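5-formyl-3-hydroxy-2-methylpyridine 4-carboxylate 5-dehydrogenase (Mesorhizobium japonicum MAFF 303099, PDB 4OM8) oxidises 5-formyl-3-hydroxy-2-methylpyridine-4-carboxylate with NAD(+) in vitamin B6 degradation and can also reduce the same aldehyde with NADH to 4-pyridoxic acid. Local coordinates at residues P35-I38 with E39-R42; P119-K122 with L123-H126; V206-P209 with E210-D213; K242-S245 with S246-N249. All coordinates share one frame; numbering follows the deposited sequence.

Interaction 1 (P35-I38 with E39-R42); sequences PAAI and ERAR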
# COMPACT_ATOMS: atom_id res chain seq x y z
N PRO A 35 5.26 24.71 26.93
CA PRO A 35 5.90 25.79 26.16
C PRO A 35 6.88 25.29 25.11
O PRO A 35 6.91 25.83 24.00
CB PRO A 35 6.62 26.61 27.25
CG PRO A 35 5.76 26.42 28.46
CD PRO A 35 5.28 24.98 28.38
N ALA A 36 7.67 24.27 25.43
CA ALA A 36 8.62 23.71 24.48
C ALA A 36 7.91 23.20 23.22
O ALA A 36 8.45 23.29 22.11
CB ALA A 36 9.41 22.58 25.12
N ALA A 37 6.70 22.68 23.39
CA ALA A 37 5.91 22.20 22.26
C ALA A 37 5.42 23.33 21.37
O ALA A 37 5.41 23.20 20.14
CB ALA A 37 4.73 21.39 22.77
N ILE A 38 5.01 24.43 21.98
CA ILE A 38 4.52 25.57 21.21
C ILE A 38 5.65 26.14 20.37
O ILE A 38 5.46 26.46 19.20
CB ILE A 38 3.92 26.65 22.13
CG1 ILE A 38 2.65 26.11 22.78
CG2 ILE A 38 3.61 27.92 21.34
CD1 ILE A 38 1.86 27.12 23.59
N GLU A 39 6.85 26.23 20.95
CA GLU A 39 8.02 26.74 20.24
C GLU A 39 8.41 25.85 19.06
O GLU A 39 8.71 26.33 17.97
CB GLU A 39 9.21 26.87 21.19
CG GLU A 39 8.98 27.79 22.37
CD GLU A 39 10.05 27.67 23.44
OE1 GLU A 39 11.14 27.14 23.13
OE2 GLU A 39 9.80 28.09 24.59
N ARG A 40 8.41 24.54 19.30
CA ARG A 40 8.72 23.59 18.24
C ARG A 40 7.69 23.69 17.12
O ARG A 40 8.02 23.58 15.94
CB ARG A 40 8.79 22.16 18.78
CG ARG A 40 10.03 21.84 19.61
CD ARG A 40 10.19 20.34 19.86
NE ARG A 40 9.12 19.79 20.69
CZ ARG A 40 9.14 19.75 22.01
NH1 ARG A 40 10.18 20.22 22.68
NH2 ARG A 40 8.11 19.23 22.68
N ALA A 41 6.43 23.93 17.49
CA ALA A 41 5.35 24.01 16.53
C ALA A 41 5.51 25.19 15.57
O ALA A 41 5.02 25.14 14.45
CB ALA A 41 4.01 24.10 17.25
N ARG A 42 6.19 26.25 16.00
CA ARG A 42 6.39 27.39 15.11
C ARG A 42 7.26 27.03 13.91
O ARG A 42 6.90 27.33 12.78
CB ARG A 42 6.99 28.57 15.86
CG ARG A 42 6.03 29.13 16.88
CD ARG A 42 6.43 30.50 17.37
NE ARG A 42 5.71 30.82 18.59
CZ ARG A 42 4.45 31.22 18.63
NH1 ARG A 42 3.75 31.38 17.51
NH2 ARG A 42 3.88 31.47 19.80

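Interaction 2 (P119-K122 with L123-H126); sequences PITK and LQAH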
# COMPACT_ATOMS: atom_id res chain seq x y z
N PRO A 119 -11.89 4.24 21.59
CA PRO A 119 -13.22 4.32 20.98
C PRO A 119 -13.88 5.67 21.21
O PRO A 119 -13.81 6.22 22.32
CB PRO A 119 -14.01 3.21 21.68
CG PRO A 119 -12.99 2.30 22.25
CD PRO A 119 -11.78 3.12 22.54
N ILE A 120 -14.50 6.20 20.17
CA ILE A 120 -15.21 7.47 20.30
C ILE A 120 -16.32 7.31 21.33
O ILE A 120 -16.64 8.23 22.07
CB ILE A 120 -15.79 7.94 18.94
CG1 ILE A 120 -14.68 7.98 17.87
CG2 ILE A 120 -16.44 9.30 19.07
CD1 ILE A 120 -13.41 8.71 18.30
N THR A 121 -16.87 6.10 21.40
CA THR A 121 -17.92 5.79 22.36
C THR A 121 -17.46 5.98 23.81
O THR A 121 -18.23 6.45 24.67
CB THR A 121 -18.42 4.36 22.16
OG1 THR A 121 -19.02 4.27 20.86
CG2 THR A 121 -19.44 3.96 23.22
N LYS A 122 -16.20 5.65 24.08
CA LYS A 122 -15.63 5.89 25.40
C LYS A 122 -15.34 7.36 25.64
O LYS A 122 -15.64 7.91 26.70
CB LYS A 122 -14.36 5.07 25.60
CG LYS A 122 -14.61 3.61 25.89
CD LYS A 122 -13.32 2.91 26.26
CE LYS A 122 -13.57 1.42 26.46
NZ LYS A 122 -12.35 0.71 26.92
N LEU A 123 -14.77 8.02 24.63
CA LEU A 123 -14.39 9.42 24.77
C LEU A 123 -15.59 10.31 25.07
O LEU A 123 -15.51 11.20 25.91
CB LEU A 123 -13.68 9.91 23.51
CG LEU A 123 -12.30 9.26 23.28
CD1 LEU A 123 -11.69 9.78 21.99
CD2 LEU A 123 -11.39 9.55 24.47
N GLN A 124 -16.72 10.05 24.41
CA GLN A 124 -17.85 10.97 24.50
C GLN A 124 -18.60 10.81 25.83
O GLN A 124 -19.44 11.65 26.18
CB GLN A 124 -18.79 10.81 23.31
CG GLN A 124 -19.51 9.47 23.24
CD GLN A 124 -20.16 9.20 21.90
OE1 GLN A 124 -20.47 8.05 21.59
NE2 GLN A 124 -20.40 10.25 21.11
N ALA A 125 -18.26 9.77 26.59
CA ALA A 125 -18.82 9.62 27.93
C ALA A 125 -18.27 10.69 28.88
O ALA A 125 -18.73 10.82 30.02
CB ALA A 125 -18.52 8.23 28.48
N HIS A 126 -17.31 11.48 28.41
CA HIS A 126 -16.61 12.43 29.27
C HIS A 126 -16.85 13.88 28.91
O HIS A 126 -16.09 14.76 29.32
CB HIS A 126 -15.11 12.15 29.25
CG HIS A 126 -14.74 10.80 29.77
ND1 HIS A 126 -14.56 10.55 31.12
CD2 HIS A 126 -14.54 9.62 29.14
CE1 HIS A 126 -14.26 9.27 31.28
NE2 HIS A 126 -14.24 8.69 30.10
O HOH W 1 -21.02 6.66 24.48
O HOH W 2 -14.65 6.05 29.14

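Interaction 3 (V206-P209 with E210-D213); sequences VIDP and EDLD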
# COMPACT_ATOMS: atom_id res chain seq x y z
N VAL A 206 11.32 -15.86 6.25
CA VAL A 206 10.92 -16.01 4.85
C VAL A 206 11.63 -14.96 4.01
O VAL A 206 11.90 -15.19 2.84
CB VAL A 206 9.38 -15.92 4.69
CG1 VAL A 206 8.97 -16.01 3.22
CG2 VAL A 206 8.70 -17.03 5.52
N ILE A 207 11.96 -13.81 4.59
CA ILE A 207 12.50 -12.70 3.80
C ILE A 207 13.20 -11.69 4.72
O ILE A 207 12.73 -11.45 5.84
CB ILE A 207 11.37 -12.03 2.96
CG1 ILE A 207 11.92 -11.00 1.99
CG2 ILE A 207 10.28 -11.41 3.87
CD1 ILE A 207 10.86 -10.52 0.97
N ASP A 208 14.32 -11.14 4.26
CA ASP A 208 15.04 -10.10 5.02
C ASP A 208 14.19 -8.83 5.07
O ASP A 208 13.42 -8.58 4.14
CB ASP A 208 16.42 -9.82 4.41
CG ASP A 208 17.40 -10.97 4.62
OD1 ASP A 208 17.20 -11.77 5.56
OD2 ASP A 208 18.37 -11.07 3.84
N PRO A 209 14.31 -8.03 6.14
CA PRO A 209 13.38 -6.90 6.29
C PRO A 209 13.51 -5.86 5.18
O PRO A 209 12.49 -5.31 4.77
CB PRO A 209 13.75 -6.31 7.65
CG PRO A 209 15.13 -6.80 7.93
CD PRO A 209 15.23 -8.15 7.28
N GLU A 210 14.72 -5.62 4.69
CA GLU A 210 14.85 -4.63 3.62
C GLU A 210 14.25 -5.15 2.32
O GLU A 210 13.73 -4.37 1.51
CB GLU A 210 16.32 -4.22 3.41
CG GLU A 210 17.20 -5.28 2.78
CD GLU A 210 17.77 -6.27 3.77
OE1 GLU A 210 18.81 -6.88 3.44
OE2 GLU A 210 17.21 -6.45 4.88
N ASP A 211 14.29 -6.47 2.12
CA ASP A 211 13.67 -7.07 0.94
C ASP A 211 12.14 -7.13 1.07
O ASP A 211 11.43 -6.99 0.08
CB ASP A 211 14.22 -8.47 0.71
CG ASP A 211 15.69 -8.46 0.36
OD1 ASP A 211 16.18 -7.42 -0.15
OD2 ASP A 211 16.37 -9.48 0.59
N LEU A 212 11.65 -7.34 2.28
CA LEU A 212 10.23 -7.20 2.56
C LEU A 212 9.76 -5.81 2.10
O LEU A 212 8.75 -5.67 1.41
CB LEU A 212 9.96 -7.39 4.07
CG LEU A 212 8.53 -7.34 4.64
CD1 LEU A 212 7.92 -5.93 4.68
CD2 LEU A 212 7.62 -8.31 3.91
N ASP A 213 10.51 -4.78 2.48
CA ASP A 213 10.13 -3.42 2.12
C ASP A 213 10.16 -3.20 0.61
O ASP A 213 9.24 -2.60 0.06
CB ASP A 213 11.01 -2.41 2.85
CG ASP A 213 10.56 -2.19 4.28
OD1 ASP A 213 9.65 -2.93 4.74
OD2 ASP A 213 11.11 -1.28 4.95
O HOH W 3 15.43 -11.99 1.49
O HOH W 4 18.96 -9.24 1.77

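Interaction 4 (K242-S245 with S246-N249); sequences KSVS and SFLN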
# COMPACT_ATOMS: atom_id res chain seq x y z
N LYS A 242 -11.67 -15.13 -5.39
CA LYS A 242 -12.34 -16.27 -4.78
C LYS A 242 -11.44 -17.52 -4.77
O LYS A 242 -11.22 -18.13 -3.72
CB LYS A 242 -13.66 -16.56 -5.51
CG LYS A 242 -14.35 -17.87 -5.12
CD LYS A 242 -15.65 -18.02 -5.90
CE LYS A 242 -16.28 -19.40 -5.68
NZ LYS A 242 -17.60 -19.49 -6.40
N SER A 243 -10.92 -17.89 -5.94
CA SER A 243 -10.11 -19.10 -6.06
C SER A 243 -8.90 -19.06 -5.15
O SER A 243 -8.60 -20.03 -4.45
CB SER A 243 -9.64 -19.29 -7.50
OG SER A 243 -10.74 -19.45 -8.37
N VAL A 244 -8.19 -17.94 -5.15
CA VAL A 244 -6.97 -17.84 -4.36
C VAL A 244 -7.25 -17.71 -2.87
O VAL A 244 -6.64 -18.41 -2.06
CB VAL A 244 -6.10 -16.67 -4.82
CG1 VAL A 244 -4.86 -16.54 -3.95
CG2 VAL A 244 -5.69 -16.89 -6.27
N SER A 245 -8.19 -16.84 -2.51
CA SER A 245 -8.46 -16.61 -1.10
C SER A 245 -9.02 -17.87 -0.45
O SER A 245 -8.87 -18.05 0.76
CB SER A 245 -9.41 -15.42 -0.89
OG SER A 245 -10.73 -15.71 -1.30
N SER A 246 -9.63 -18.75 -1.24
CA SER A 246 -10.20 -19.99 -0.72
C SER A 246 -9.16 -20.87 -0.01
O SER A 246 -9.50 -21.61 0.91
CB SER A 246 -10.88 -20.79 -1.85
OG SER A 246 -9.95 -21.36 -2.77
N PHE A 247 -7.90 -20.79 -0.43
CA PHE A 247 -6.86 -21.53 0.27
C PHE A 247 -5.87 -20.60 0.95
O PHE A 247 -5.29 -20.97 1.98
CB PHE A 247 -6.12 -22.50 -0.67
CG PHE A 247 -5.30 -21.84 -1.73
CD1 PHE A 247 -3.98 -21.45 -1.47
CD2 PHE A 247 -5.82 -21.62 -2.99
CE1 PHE A 247 -3.22 -20.85 -2.45
CE2 PHE A 247 -5.06 -21.03 -3.98
CZ PHE A 247 -3.77 -20.64 -3.71
N LEU A 248 -5.66 -19.39 0.42
CA LEU A 248 -4.62 -18.54 1.00
C LEU A 248 -5.07 -17.90 2.31
O LEU A 248 -4.25 -17.74 3.22
CB LEU A 248 -4.17 -17.47 -0.01
CG LEU A 248 -2.96 -16.62 0.40
CD1 LEU A 248 -1.79 -17.53 0.79
CD2 LEU A 248 -2.54 -15.69 -0.72
N ASN A 249 -6.34 -17.52 2.44
CA ASN A 249 -6.81 -16.97 3.72
C ASN A 249 -6.56 -17.93 4.87
O ASN A 249 -6.21 -17.51 5.98
CB ASN A 249 -8.31 -16.63 3.69
CG ASN A 249 -8.61 -15.30 3.01
OD1 ASN A 249 -7.71 -14.53 2.69
ND2 ASN A 249 -9.90 -15.04 2.78

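Interaction 1 (P35-I38 with E39-R42)
Ile38 and Arg42 lie side by side and point the same way in the first turns of a Rossmann-domain helix, an example of how side chains four residues apart share one flank. Ile38 CG2 is 3.9 Å from Arg42 NH2, an oblique approach to the guanidinium.

The framework is i to i+4 hydrogen bonding. Glu39 N binds Pro35 O at 3.1 Å, Arg40 N binds Ala36 O and Ala41 N binds Ala37 O; the last bond of the series, from Arg42 N to Ile38 O, is weak at 3.3 Å.

A further kind of contact is made by the aliphatic and flat parts of two charged residues, each modelled in two conformers, so that the placements are provisional. In one conformer Arg40 runs out extended and then bends at chi3 (-65°), which turns its guanidinium back so that one face looks onto Ala36 O and Ala37 CA. Its NH1 then reaches Ala36 CB at 3.5 Å, while NH2 lies 4.0 Å from Ala37 CB, both van der Waals contacts. In one conformer of Glu39, likewise, CG lies 3.3 Å from Pro35 O.

Ala37 and Ala41 are the buried residues of the turn. Ala37 touches the bound NAD and Asp32, an NAD-binding residue, while Ala41 rests on Leu10 and Phe69. Helix 35-54 thus turns Ala37 and Ala41 inward within the beta-alpha-beta unit formed with strands 27-31 and 66-70, and Phe69 of strand 66-70 also meets Ile38 and Arg42.

Interaction 2 (P119-K122 with L123-H126)
Gln124 reaches back across Thr121 in the turn that follows Pro119, and the contact illustrates how one turn can be tied to itself and to the surrounding loops. Backbone bonds come first. Pro119, at the N-cap, offers its carbonyl O to Leu123 N at 3.1 Å, and Gln124 N binds Ile120 O at 3.0 Å. The pattern then tightens: Ala125 N turns to Lys122 O, only three residues back.

Apolar contact is modest, Ile120 CD1 meeting Leu123 CD1 at 4.2 Å. Leu123 also packs on Lys94, an NAD-binding residue, and on Tyr98 of helix 91-102.

Polar side chains supply the rest. With CG wedged between its backbone N and carbonyl carbon (chi1 66°), Gln124 runs alongside the carbonyls of the preceding turn, CG lying 3.3 Å from Ile120 O, and sets OE1 3.5 Å from Thr121 CA. A water donates to both Thr121 O and Gln124 OE1; the amide also takes a hydrogen bond from Lys155 N and gives one to Thr156 OG1. Thr121 OG1 is bound to Asp181 and Glu154 N. Replacing Gln124 by an alanine would probably leave Lys155 N and Thr156 OG1 without this partner and the bridging water with one acceptor fewer.

Around exposed His126, the ring edge brings CD2 to 3.2 Å from Lys122 O, and a second water joins that carbonyl to NE2. Lys122 O therefore takes the Ala125 amide and a water together, while the buried glutamine amide is held at both its oxygen and its nitrogen.

Interaction 3 (V206-P209 with E210-D213)
Ile207 lies against Asp211 and Leu212, forming the tight side of a helix start whose other side is acidic and wet. Its CG1, anti to the backbone N (chi1 -173°), extends over the first turn: it meets Asp211 CB at 3.7 Å, and CD1 beyond it comes 3.5 Å from Leu212 N. The CG2 branch meets Leu212 CB at 4.0 Å, the two side chains crossing at about a right angle. The same Leu212 N is bonded to Asp208 O, and Asp213 N binds Pro209 O. An alanine in place of Ile207 would probably open a gap beside Asp211 and Leu212 and cost packing on Val177 of the second subunit. Asp213 turns to that subunit too, accepting from its Met230 N and Ala231 N.

The opposite character appears where three carboxylates gather. Asp208 and Asp211 lie side by side with their planes 29° apart, their OD2 atoms separated by 4.1 Å. Glu210, bent at chi2 (-85°), curls back until OE2 is 3.5 Å from Asp208 CB. One water accepts from Asp208 N and donates to Asp211 OD2; another lies close to the OD2 atoms of both aspartates.

Asp208 holds the N-cap position without a capping bond from its side chain. The three acids probably suit the positive end of the helix dipole, which, with water and a long, weak ion pair from Asp208 to Lys179 of the second subunit, would ease their mutual repulsion.

Interaction 4 (K242-S245 with S246-N249)
Phe247 lies with its ring across the carbonyl of Val244, a worked case of an aromatic side chain folded back onto its own helix. From CB, chi1 of 67° places CG between the backbone N and the carbonyl carbon, 3.7 Å from Val244 O. Farther out, CD2 is nearest that oxygen at 3.4 Å and also comes close to Ser243 O; CE2 still lies near both oxygens. At the tip, CZ touches Val244 CG1 at 4.2 Å. Val244 O thus sits over one ring face, off-centre toward the rim, while accepting from Leu248 N at 2.8 Å and from Phe247 N at 3.1 Å.

Val244 and Leu248 run side by side, CG1 to CD2 4.1 Å. Asn249 brings ND2 to 3.7 Å from Ser245 CB, but its amide is hydrogen-bonded to Asp257 O of the second subunit.

Within helix 238-251, Ser243 OG and Ser245 OG bind the carbonyls of Asp239 and Tyr241 in the preceding turn. Val244 and Leu248 pack on Tyr192 of the second subunit, and Lys242 on its Thr266, setting this helix against the partner's helices 187-203 and 260-267.

How the interactions relate
The four contacts are separate turns, in series along the chain, and divide between cofactor and dimer. Interactions 1 and 2 belong to the NAD-binding region, their centres 29 Å apart: the Ala37 side chain of interaction 1 is about 4 Å from the bound NAD, whereas the Leu123 side chain of interaction 2 is about 8 Å away and packs on Lys94, which binds NAD. Interactions 3 and 4 lie in the C-terminal domain, away from the cofactor site, with centres 24 Å apart and nearest atoms about 11 Å apart; both touch the second subunit. Interactions 1 and 4, centres 51 Å apart, fall on opposite sides of the chain's centre.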